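Local coordinates for protein SusD homolog (Bacteroides thetaiotaomicron VPI-5482, PDB 3IHV) that probably binds glycans at the cell surface as an outer-membrane member of the SusD family, handing them on for uptake, at residues A20-L24 against Y116-A120; E119-L123 against Y191-K195. All blocks are in the same frame, centred on the assembly; numbering follows the deposited sequence.

Contact 1. Residues A20-L24 against Y116-A120; sequences AKDVL and YIAEA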
# COMPACT_ATOMS: atom_id res chain seq x y z
N ALA A 20 22.68 2.51 -18.15
CA ALA A 20 21.40 3.17 -17.92
C ALA A 20 20.60 2.39 -16.89
O ALA A 20 19.92 2.99 -16.02
CB ALA A 20 20.60 3.31 -19.23
N LYS A 21 20.66 1.06 -16.99
CA LYS A 21 19.92 0.19 -16.11
C LYS A 21 20.35 0.45 -14.66
O LYS A 21 19.52 0.51 -13.77
CB LYS A 21 20.16 -1.28 -16.47
CG LYS A 21 19.29 -2.19 -15.64
CD LYS A 21 19.49 -3.68 -15.84
CE LYS A 21 20.68 -4.20 -15.10
NZ LYS A 21 20.46 -5.66 -14.84
N ASP A 22 21.64 0.56 -14.44
CA ASP A 22 22.19 0.81 -13.10
C ASP A 22 21.56 2.08 -12.49
O ASP A 22 21.16 2.09 -11.31
CB ASP A 22 23.73 0.91 -13.20
CG ASP A 22 24.44 1.11 -11.85
OD1 ASP A 22 24.02 0.51 -10.84
OD2 ASP A 22 25.45 1.85 -11.82
N VAL A 23 21.46 3.14 -13.30
CA VAL A 23 20.88 4.43 -12.82
C VAL A 23 19.38 4.26 -12.57
O VAL A 23 18.83 4.74 -11.56
CB VAL A 23 21.14 5.58 -13.79
CG1 VAL A 23 20.47 6.85 -13.27
CG2 VAL A 23 22.69 5.75 -14.05
N LEU A 24 18.70 3.51 -13.44
CA LEU A 24 17.27 3.22 -13.25
C LEU A 24 17.00 2.50 -11.94
O LEU A 24 16.07 2.80 -11.23
CB LEU A 24 16.72 2.36 -14.40
CG LEU A 24 15.30 1.86 -14.25
CD1 LEU A 24 14.31 3.00 -14.31
CD2 LEU A 24 15.01 0.81 -15.35
N TYR A 116 13.17 1.30 -20.17
CA TYR A 116 13.66 1.97 -18.97
C TYR A 116 13.05 3.35 -18.78
O TYR A 116 12.79 3.74 -17.64
CB TYR A 116 15.21 2.05 -18.94
CG TYR A 116 15.96 0.75 -19.08
CD1 TYR A 116 15.36 -0.48 -18.85
CD2 TYR A 116 17.29 0.76 -19.41
CE1 TYR A 116 16.08 -1.64 -19.00
CE2 TYR A 116 18.02 -0.39 -19.51
CZ TYR A 116 17.41 -1.58 -19.30
OH TYR A 116 18.17 -2.72 -19.46
N ILE A 117 12.80 4.07 -19.89
CA ILE A 117 12.10 5.34 -19.87
C ILE A 117 10.72 5.11 -19.31
O ILE A 117 10.26 5.86 -18.44
CB ILE A 117 12.04 6.01 -21.28
CG1 ILE A 117 13.44 6.53 -21.67
CG2 ILE A 117 10.99 7.15 -21.32
CD1 ILE A 117 13.63 6.82 -23.19
N ALA A 118 10.05 4.06 -19.79
CA ALA A 118 8.72 3.73 -19.32
C ALA A 118 8.70 3.42 -17.82
O ALA A 118 7.78 3.82 -17.10
CB ALA A 118 8.16 2.52 -20.15
N GLU A 119 9.68 2.64 -17.35
CA GLU A 119 9.81 2.29 -15.92
C GLU A 119 10.03 3.52 -15.07
O GLU A 119 9.39 3.67 -14.03
CB GLU A 119 10.94 1.29 -15.68
CG GLU A 119 10.69 -0.06 -16.31
CD GLU A 119 11.82 -1.02 -16.03
OE1 GLU A 119 12.11 -1.22 -14.82
OE2 GLU A 119 12.44 -1.56 -16.99
N ALA A 120 10.87 4.43 -15.52
CA ALA A 120 11.13 5.65 -14.76
C ALA A 120 9.91 6.53 -14.70
O ALA A 120 9.64 7.17 -13.67
CB ALA A 120 12.36 6.42 -15.35
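Two helices of the TPR-like helical scaffold of the SusD fold, 17-29 and 107-135, meet here, with Leu24 and Tyr116 doing most of the touching. The short segments run nearly parallel, their axes 10° apart and 10.6 Å from each other at closest approach, so side chains, not backbones, make the contact. Leu24 buries the largest area of them. Its CG stands anti to the backbone N (chi1 173°), which carries the two methyls across to helix 107-135 and lets them part there. CD1 drops onto the backbone, 3.7 Å from Tyr116 O, and reaches the methyl of Ala120; CD2 lies 3.7 Å from Tyr116 CD1, at the root of the ring, and 3.6 Å from Glu119 OE1. The OE1 it lies against takes a hydrogen bond from Tyr28. Tyr116 in turn reaches back toward helix 17-29. Ala20 CB meets the ring at its edge, 4.2 Å from Tyr116 CD2, and the start of the Lys21 chain comes in obliquely, with CB 3.8 Å from Tyr116 CE2, before the chain bends and its amine leads away. The contact is thus apolar between the segments. Helix 75-101 packs alongside, its Phe94 touching both Tyr116 and Ala120, while helix 159-176 touches helix 107-135 through Ala118.

Contact 2. Residues E119-L123 against Y191-K195; sequences EARAL and YRFSK. With EDO (1,2-ethanediol), chain N.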
# COMPACT_ATOMS: atom_id res chain seq x y z
N GLU A 119 9.68 2.64 -17.35
CA GLU A 119 9.81 2.29 -15.92
C GLU A 119 10.03 3.52 -15.07
O GLU A 119 9.39 3.67 -14.03
CB GLU A 119 10.94 1.29 -15.68
CG GLU A 119 10.69 -0.06 -16.31
CD GLU A 119 11.82 -1.02 -16.03
OE1 GLU A 119 12.11 -1.22 -14.82
OE2 GLU A 119 12.44 -1.56 -16.99
N ALA A 120 10.87 4.43 -15.52
CA ALA A 120 11.13 5.65 -14.76
C ALA A 120 9.91 6.53 -14.70
O ALA A 120 9.64 7.17 -13.67
CB ALA A 120 12.36 6.42 -15.35
N ARG A 121 9.19 6.64 -15.82
CA ARG A 121 7.99 7.43 -15.87
C ARG A 121 6.90 6.80 -14.99
O ARG A 121 6.14 7.55 -14.36
CB ARG A 121 7.48 7.62 -17.32
CG ARG A 121 8.39 8.48 -18.17
CD ARG A 121 7.74 8.93 -19.49
NE ARG A 121 6.65 9.88 -19.26
CZ ARG A 121 5.98 10.52 -20.23
NH1 ARG A 121 6.26 10.31 -21.51
NH2 ARG A 121 5.02 11.37 -19.91
N ALA A 122 6.81 5.47 -14.98
CA ALA A 122 5.83 4.79 -14.12
C ALA A 122 6.15 5.09 -12.64
O ALA A 122 5.25 5.38 -11.86
CB ALA A 122 5.79 3.27 -14.39
N LEU A 123 7.42 5.03 -12.28
CA LEU A 123 7.84 5.34 -10.91
C LEU A 123 7.50 6.79 -10.58
O LEU A 123 6.96 7.08 -9.51
CB LEU A 123 9.32 5.08 -10.75
CG LEU A 123 9.73 3.60 -10.57
CD1 LEU A 123 11.20 3.40 -10.88
CD2 LEU A 123 9.34 3.06 -9.17
N TYR A 191 9.99 -7.59 -9.84
CA TYR A 191 9.78 -6.40 -9.01
C TYR A 191 10.00 -5.09 -9.74
O TYR A 191 10.26 -4.05 -9.12
CB TYR A 191 10.65 -6.43 -7.74
CG TYR A 191 10.54 -7.71 -6.93
CD1 TYR A 191 9.44 -7.97 -6.14
CD2 TYR A 191 11.57 -8.67 -6.95
CE1 TYR A 191 9.34 -9.15 -5.38
CE2 TYR A 191 11.47 -9.83 -6.22
CZ TYR A 191 10.36 -10.06 -5.44
OH TYR A 191 10.25 -11.22 -4.71
N ARG A 192 9.96 -5.15 -11.08
CA ARG A 192 10.05 -3.98 -11.91
C ARG A 192 8.73 -3.80 -12.65
O ARG A 192 7.92 -4.75 -12.84
CB ARG A 192 11.22 -4.11 -12.87
CG ARG A 192 12.53 -3.97 -12.14
CD ARG A 192 13.68 -4.31 -12.90
NE ARG A 192 13.81 -3.50 -14.09
CZ ARG A 192 14.76 -3.71 -14.98
NH1 ARG A 192 15.68 -4.64 -14.77
NH2 ARG A 192 14.80 -2.98 -16.09
N PHE A 193 8.46 -2.57 -13.03
CA PHE A 193 7.27 -2.25 -13.79
C PHE A 193 7.21 -2.97 -15.15
O PHE A 193 8.17 -2.96 -15.94
CB PHE A 193 7.17 -0.74 -14.07
CG PHE A 193 6.39 0.01 -13.02
CD1 PHE A 193 5.01 -0.00 -13.04
CD2 PHE A 193 7.04 0.74 -12.04
CE1 PHE A 193 4.27 0.67 -12.08
CE2 PHE A 193 6.29 1.42 -11.07
CZ PHE A 193 4.91 1.39 -11.11
N SER A 194 6.04 -3.51 -15.42
CA SER A 194 5.65 -4.10 -16.68
C SER A 194 4.25 -3.55 -16.98
O SER A 194 3.66 -2.89 -16.13
CB SER A 194 5.66 -5.60 -16.65
OG SER A 194 7.01 -6.07 -16.62
N LYS A 195 3.71 -3.89 -18.14
CA LYS A 195 2.45 -3.29 -18.59
C LYS A 195 1.29 -3.49 -17.64
O LYS A 195 0.47 -2.58 -17.45
CB LYS A 195 2.05 -3.79 -19.99
CG LYS A 195 1.06 -2.83 -20.63
CD LYS A 195 0.36 -3.36 -21.87
CE LYS A 195 1.27 -3.74 -22.99
NZ LYS A 195 2.00 -2.58 -23.63
C1 EDO N . 8.00 -1.32 -8.41
O1 EDO N . 7.99 -2.40 -9.37
C2 EDO N . 8.18 -1.87 -6.99
O2 EDO N . 9.31 -2.74 -6.82
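Glu119 OE2 is gripped by two arginines: Arg192 NH2 at 2.9 Å, and Arg186 through its NH1. Arg192 takes the carboxylate side-on, its NE giving a nearly straight bond (169°) to Glu119 OE1, also 2.9 Å long. Both oxygens use their syn lone pairs, and the two flat groups are nearly coplanar, 29° apart; OE1 lies in the guanidinium plane, while OE2 is tilted somewhat from it. A bend at chi3 (59°) brings the Arg192 guanidinium round to this position. With an alanine here, the buried Glu119 carboxylate would probably be left with Arg186 as its remaining arginine partner and lose the side-on pair of bonds that sets its plane. In the loop before helix 195-210, Phe193 packs against helix 107-135 of the TPR-like scaffold. Ala122 CB sits squarely over one ring face, a CH-pi contact 3.5 Å from the Phe193 centroid, and Leu123 CD2 meets the ring edge 3.9 Å from Phe193 CE2. The Tyr28 hydroxyl that bonds Glu119 also accepts from Phe193 N. Beside Tyr191 and Phe193 a 1,2-ethanediol, probably from the crystallisation liquor, hydrogen-bonds through O1 to Tyr191 O, 2.8 Å away.

Helix 107-135 is common to both contacts, which share Glu119 and Ala120 and have centres about 9 Å apart. Along the chain, helix 17-29 comes first, then the shared helix, then the loop before helix 195-210, so residues far apart in sequence converge on one helix. The contacts also touch directly: Arg192 NH2 of contact 2 comes within 3.4 Å of Tyr116 CE1 in contact 1. Both lie on the same side of the chain's centre and belong to the N-terminal starch-binding, outer-membrane-associating region. Together they tie helix 17-29 and the later loop into a single packed part of the SusD-type helical scaffold.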